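Local coordinates for 177aa long hypothetical protein (Pyrococcus horikoshii, PDB 2CQZ), which probably hydrolyses 2'-deoxyribonucleoside 5'-phosphates to the deoxyribonucleoside and phosphate, as a metal-dependent HD-domain 5'-deoxynucleotidase, at residues Met20-Ser32 with Ala135-Phe149. Numbering follows the deposited sequence.
Sequences MGWLIKGVQEPES and AYQYELSGNKNLDEF
Trp22, Tyr138 and Phe149 form an aromatic cluster that fastens the short helix 20-24 of this HD-domain fold to the C-terminal end of helix 118-140 and the loop and 3-10 turn that follow it. The dense part centres on the indole. Tyr138 meets it edge-to-face, planes at 73°, with Tyr138 CE2 3.7 Å from Trp22 CD2 over the indole face. Trp22 CZ3 in turn sits over the centre of the Phe149 ring, 3.7 Å from Phe149 CZ. In-plane, Trp22 NE1 donates a nearly straight bond (170°) to Glu31 OE2, 2.7 Å away, which fixes the indole's rotation; Arg19 pairs with the same oxygen. An alanine in place of Trp22 would probably open a gap between Tyr138 and Phe149 and cost Glu31 its indole donor. While its edge points at the indole, the Tyr138 ring takes Val27 CG1 over one face, 3.6 Å from the ring centroid, a CH-pi contact made possible by CG1 lying anti to the backbone N (chi1 176°). Beyond this core the contact turns polar. Lys25 O, just before the Schellman glycine Gly26, accepts from Asn143 ND2 at 3.2 Å and from Asn145 ND2 at 2.9 Å; the latter uses a lone pair in the carbonyl plane. The more solvent-accessible side follows: the aliphatic part of partly exposed Lys25 passes the Phe149 edge, and exposed Glu148 receives its ammonium in a salt bridge. Glu31, whose side chain lies about 8 Å from the bound nickel, donates its backbone N to Tyr138 OH at 3.1 Å.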
# COMPACT_ATOMS: atom_id res chain seq x y z
N MET A 20 -14.80 -5.81 0.47
CA MET A 20 -14.28 -7.12 0.10
C MET A 20 -14.47 -7.66 -1.32
O MET A 20 -13.58 -8.34 -1.83
CB MET A 20 -14.76 -8.15 1.12
CG MET A 20 -14.42 -7.80 2.58
SD MET A 20 -12.65 -7.92 3.03
CE MET A 20 -12.46 -9.68 3.33
N GLY A 21 -15.61 -7.39 -1.96
CA GLY A 21 -15.82 -7.91 -3.30
C GLY A 21 -14.64 -7.62 -4.21
O GLY A 21 -14.17 -8.49 -4.95
N TRP A 22 -14.15 -6.38 -4.15
CA TRP A 22 -13.02 -5.94 -4.95
C TRP A 22 -11.77 -6.78 -4.67
O TRP A 22 -11.09 -7.21 -5.61
CB TRP A 22 -12.74 -4.47 -4.66
CG TRP A 22 -13.94 -3.52 -4.79
CD1 TRP A 22 -14.30 -2.55 -3.91
CD2 TRP A 22 -14.85 -3.41 -5.89
NE1 TRP A 22 -15.37 -1.83 -4.38
CE2 TRP A 22 -15.74 -2.34 -5.60
CE3 TRP A 22 -15.02 -4.12 -7.10
CZ2 TRP A 22 -16.77 -1.95 -6.48
CZ3 TRP A 22 -16.05 -3.73 -7.97
CH2 TRP A 22 -16.91 -2.66 -7.65
N LEU A 23 -11.44 -7.01 -3.40
CA LEU A 23 -10.27 -7.82 -3.05
C LEU A 23 -10.34 -9.21 -3.66
O LEU A 23 -9.37 -9.71 -4.24
CB LEU A 23 -10.13 -7.99 -1.53
CG LEU A 23 -9.50 -6.84 -0.73
CD1 LEU A 23 -9.38 -7.25 0.73
CD2 LEU A 23 -8.13 -6.51 -1.31
N ILE A 24 -11.49 -9.84 -3.52
CA ILE A 24 -11.69 -11.17 -4.06
C ILE A 24 -11.46 -11.16 -5.57
O ILE A 24 -10.86 -12.09 -6.11
CB ILE A 24 -13.10 -11.68 -3.71
CG1 ILE A 24 -13.13 -12.00 -2.21
CG2 ILE A 24 -13.46 -12.88 -4.57
CD1 ILE A 24 -14.40 -12.61 -1.74
N LYS A 25 -11.91 -10.10 -6.23
CA LYS A 25 -11.73 -9.95 -7.67
C LYS A 25 -10.31 -9.51 -8.03
O LYS A 25 -10.03 -9.23 -9.20
CB LYS A 25 -12.71 -8.93 -8.26
CG LYS A 25 -14.16 -9.37 -8.22
CD LYS A 25 -14.35 -10.72 -8.89
CE LYS A 25 -15.81 -11.15 -8.85
NZ LYS A 25 -15.98 -12.47 -9.52
N GLY A 26 -9.43 -9.40 -7.04
CA GLY A 26 -8.07 -9.01 -7.32
C GLY A 26 -7.75 -7.54 -7.46
O GLY A 26 -6.65 -7.18 -7.89
N VAL A 27 -8.70 -6.67 -7.13
CA VAL A 27 -8.40 -5.23 -7.20
C VAL A 27 -7.55 -5.02 -5.96
O VAL A 27 -7.99 -5.28 -4.84
CB VAL A 27 -9.66 -4.38 -7.13
CG1 VAL A 27 -9.30 -2.92 -7.10
CG2 VAL A 27 -10.56 -4.66 -8.34
N GLN A 28 -6.32 -4.58 -6.19
CA GLN A 28 -5.32 -4.42 -5.13
C GLN A 28 -5.53 -3.32 -4.06
O GLN A 28 -5.39 -3.62 -2.85
CB GLN A 28 -3.92 -4.32 -5.76
CG GLN A 28 -3.58 -5.52 -6.68
CD GLN A 28 -2.78 -6.63 -6.01
OE1 GLN A 28 -2.94 -6.94 -4.81
NE2 GLN A 28 -1.92 -7.25 -6.79
N GLU A 29 -5.85 -2.08 -4.44
CA GLU A 29 -6.10 -1.04 -3.41
C GLU A 29 -7.56 -0.64 -3.39
O GLU A 29 -7.91 0.47 -3.78
CB GLU A 29 -5.29 0.22 -3.67
CG GLU A 29 -3.79 0.02 -3.73
CD GLU A 29 -3.04 1.27 -3.30
OE1 GLU A 29 -1.79 1.23 -3.37
OE2 GLU A 29 -3.66 2.28 -2.87
N PRO A 30 -8.42 -1.52 -2.87
CA PRO A 30 -9.86 -1.28 -2.80
C PRO A 30 -10.28 -0.18 -1.87
O PRO A 30 -9.63 0.08 -0.86
CB PRO A 30 -10.41 -2.64 -2.38
CG PRO A 30 -9.36 -3.12 -1.46
CD PRO A 30 -8.08 -2.77 -2.18
N GLU A 31 -11.37 0.47 -2.25
CA GLU A 31 -11.96 1.54 -1.48
C GLU A 31 -12.32 0.96 -0.12
O GLU A 31 -12.38 -0.26 0.06
CB GLU A 31 -13.23 2.02 -2.19
CG GLU A 31 -14.12 0.88 -2.70
CD GLU A 31 -15.57 1.31 -2.97
OE1 GLU A 31 -15.89 2.53 -2.85
OE2 GLU A 31 -16.39 0.42 -3.30
N SER A 32 -12.53 1.84 0.85
CA SER A 32 -12.93 1.37 2.16
C SER A 32 -14.46 1.43 2.18
O SER A 32 -15.08 1.97 1.25
CB SER A 32 -12.36 2.26 3.27
OG SER A 32 -12.91 3.57 3.23
N ALA A 135 -16.81 -0.07 -10.29
CA ALA A 135 -16.33 -1.18 -11.09
C ALA A 135 -15.77 -0.61 -12.40
O ALA A 135 -14.76 -1.07 -12.94
CB ALA A 135 -17.46 -2.14 -11.38
N TYR A 136 -16.46 0.42 -12.89
CA TYR A 136 -16.06 1.10 -14.11
C TYR A 136 -14.63 1.61 -13.94
O TYR A 136 -13.75 1.33 -14.76
CB TYR A 136 -16.99 2.28 -14.35
CG TYR A 136 -16.55 3.18 -15.47
CD1 TYR A 136 -16.54 2.73 -16.80
CD2 TYR A 136 -16.15 4.50 -15.22
CE1 TYR A 136 -16.15 3.57 -17.85
CE2 TYR A 136 -15.75 5.35 -16.27
CZ TYR A 136 -15.75 4.87 -17.58
OH TYR A 136 -15.35 5.68 -18.62
N GLN A 137 -14.40 2.35 -12.85
CA GLN A 137 -13.09 2.91 -12.58
C GLN A 137 -12.02 1.84 -12.45
O GLN A 137 -10.92 2.02 -12.95
CB GLN A 137 -13.11 3.77 -11.32
CG GLN A 137 -12.60 5.19 -11.55
CD GLN A 137 -11.09 5.25 -11.71
OE1 GLN A 137 -10.37 4.34 -11.31
NE2 GLN A 137 -10.60 6.33 -12.34
N TYR A 138 -12.34 0.72 -11.81
CA TYR A 138 -11.34 -0.33 -11.65
C TYR A 138 -11.05 -1.09 -12.94
O TYR A 138 -10.09 -1.85 -13.01
CB TYR A 138 -11.73 -1.34 -10.56
CG TYR A 138 -11.68 -0.80 -9.14
CD1 TYR A 138 -10.66 0.07 -8.73
CD2 TYR A 138 -12.68 -1.15 -8.20
CE1 TYR A 138 -10.62 0.58 -7.44
CE2 TYR A 138 -12.65 -0.63 -6.90
CZ TYR A 138 -11.62 0.23 -6.53
OH TYR A 138 -11.61 0.78 -5.28
N GLU A 139 -11.90 -0.90 -13.95
CA GLU A 139 -11.69 -1.58 -15.22
C GLU A 139 -10.75 -0.71 -16.02
O GLU A 139 -9.93 -1.21 -16.78
CB GLU A 139 -13.01 -1.80 -15.95
CG GLU A 139 -13.87 -2.86 -15.28
CD GLU A 139 -15.19 -3.14 -16.00
OE1 GLU A 139 -15.87 -2.16 -16.40
OE2 GLU A 139 -15.54 -4.34 -16.14
N LEU A 140 -10.87 0.59 -15.83
CA LEU A 140 -10.00 1.54 -16.50
C LEU A 140 -8.60 1.31 -15.95
O LEU A 140 -7.60 1.53 -16.65
CB LEU A 140 -10.44 2.98 -16.23
CG LEU A 140 -11.78 3.43 -16.83
CD1 LEU A 140 -12.03 4.88 -16.44
CD2 LEU A 140 -11.75 3.29 -18.34
N SER A 141 -8.53 0.85 -14.70
CA SER A 141 -7.26 0.57 -14.03
C SER A 141 -6.68 -0.76 -14.52
O SER A 141 -5.54 -1.11 -14.17
CB SER A 141 -7.42 0.52 -12.51
OG SER A 141 -7.74 1.80 -11.99
N GLY A 142 -7.45 -1.50 -15.31
CA GLY A 142 -6.95 -2.76 -15.83
C GLY A 142 -7.56 -4.06 -15.35
O GLY A 142 -7.28 -5.12 -15.93
N ASN A 143 -8.39 -4.02 -14.31
CA ASN A 143 -8.98 -5.27 -13.83
C ASN A 143 -10.00 -5.76 -14.83
O ASN A 143 -10.92 -5.04 -15.20
CB ASN A 143 -9.63 -5.08 -12.46
CG ASN A 143 -9.90 -6.40 -11.76
OD1 ASN A 143 -10.98 -6.98 -11.87
ND2 ASN A 143 -8.92 -6.88 -11.00
N LYS A 144 -9.87 -7.00 -15.27
CA LYS A 144 -10.81 -7.49 -16.26
C LYS A 144 -11.83 -8.53 -15.83
O LYS A 144 -12.39 -9.23 -16.67
CB LYS A 144 -10.05 -8.00 -17.47
CG LYS A 144 -9.10 -9.10 -17.16
CD LYS A 144 -8.23 -9.41 -18.35
CE LYS A 144 -7.37 -8.21 -18.72
NZ LYS A 144 -6.32 -8.62 -19.69
N ASN A 145 -12.10 -8.63 -14.53
CA ASN A 145 -13.08 -9.59 -14.07
C ASN A 145 -14.14 -9.01 -13.15
O ASN A 145 -14.52 -9.61 -12.15
CB ASN A 145 -12.40 -10.80 -13.40
CG ASN A 145 -11.21 -10.42 -12.58
OD1 ASN A 145 -10.15 -11.04 -12.67
ND2 ASN A 145 -11.35 -9.39 -11.78
N LEU A 146 -14.63 -7.83 -13.51
CA LEU A 146 -15.66 -7.14 -12.74
C LEU A 146 -16.95 -7.09 -13.56
O LEU A 146 -17.88 -6.34 -13.25
CB LEU A 146 -15.22 -5.70 -12.44
CG LEU A 146 -13.88 -5.49 -11.74
CD1 LEU A 146 -13.61 -3.99 -11.61
CD2 LEU A 146 -13.91 -6.17 -10.37
N ASP A 147 -16.99 -7.89 -14.61
CA ASP A 147 -18.12 -7.96 -15.52
C ASP A 147 -19.48 -8.08 -14.83
O ASP A 147 -20.40 -7.31 -15.11
CB ASP A 147 -17.93 -9.14 -16.47
CG ASP A 147 -18.48 -8.86 -17.86
OD1 ASP A 147 -17.99 -7.90 -18.50
OD2 ASP A 147 -19.40 -9.59 -18.29
N GLU A 148 -19.61 -9.04 -13.92
CA GLU A 148 -20.86 -9.26 -13.21
C GLU A 148 -21.46 -8.01 -12.60
O GLU A 148 -22.66 -7.76 -12.72
CB GLU A 148 -20.65 -10.30 -12.11
CG GLU A 148 -19.49 -10.02 -11.18
CD GLU A 148 -19.36 -11.06 -10.08
OE1 GLU A 148 -20.25 -11.12 -9.21
OE2 GLU A 148 -18.38 -11.83 -10.10
N PHE A 149 -20.63 -7.20 -11.96
CA PHE A 149 -21.09 -5.97 -11.32
C PHE A 149 -22.00 -5.10 -12.20
O PHE A 149 -22.79 -4.31 -11.68
CB PHE A 149 -19.88 -5.17 -10.86
CG PHE A 149 -19.09 -5.84 -9.78
CD1 PHE A 149 -19.54 -5.81 -8.47
CD2 PHE A 149 -17.91 -6.51 -10.08
CE1 PHE A 149 -18.82 -6.44 -7.45
CE2 PHE A 149 -17.18 -7.14 -9.07
CZ PHE A 149 -17.64 -7.10 -7.75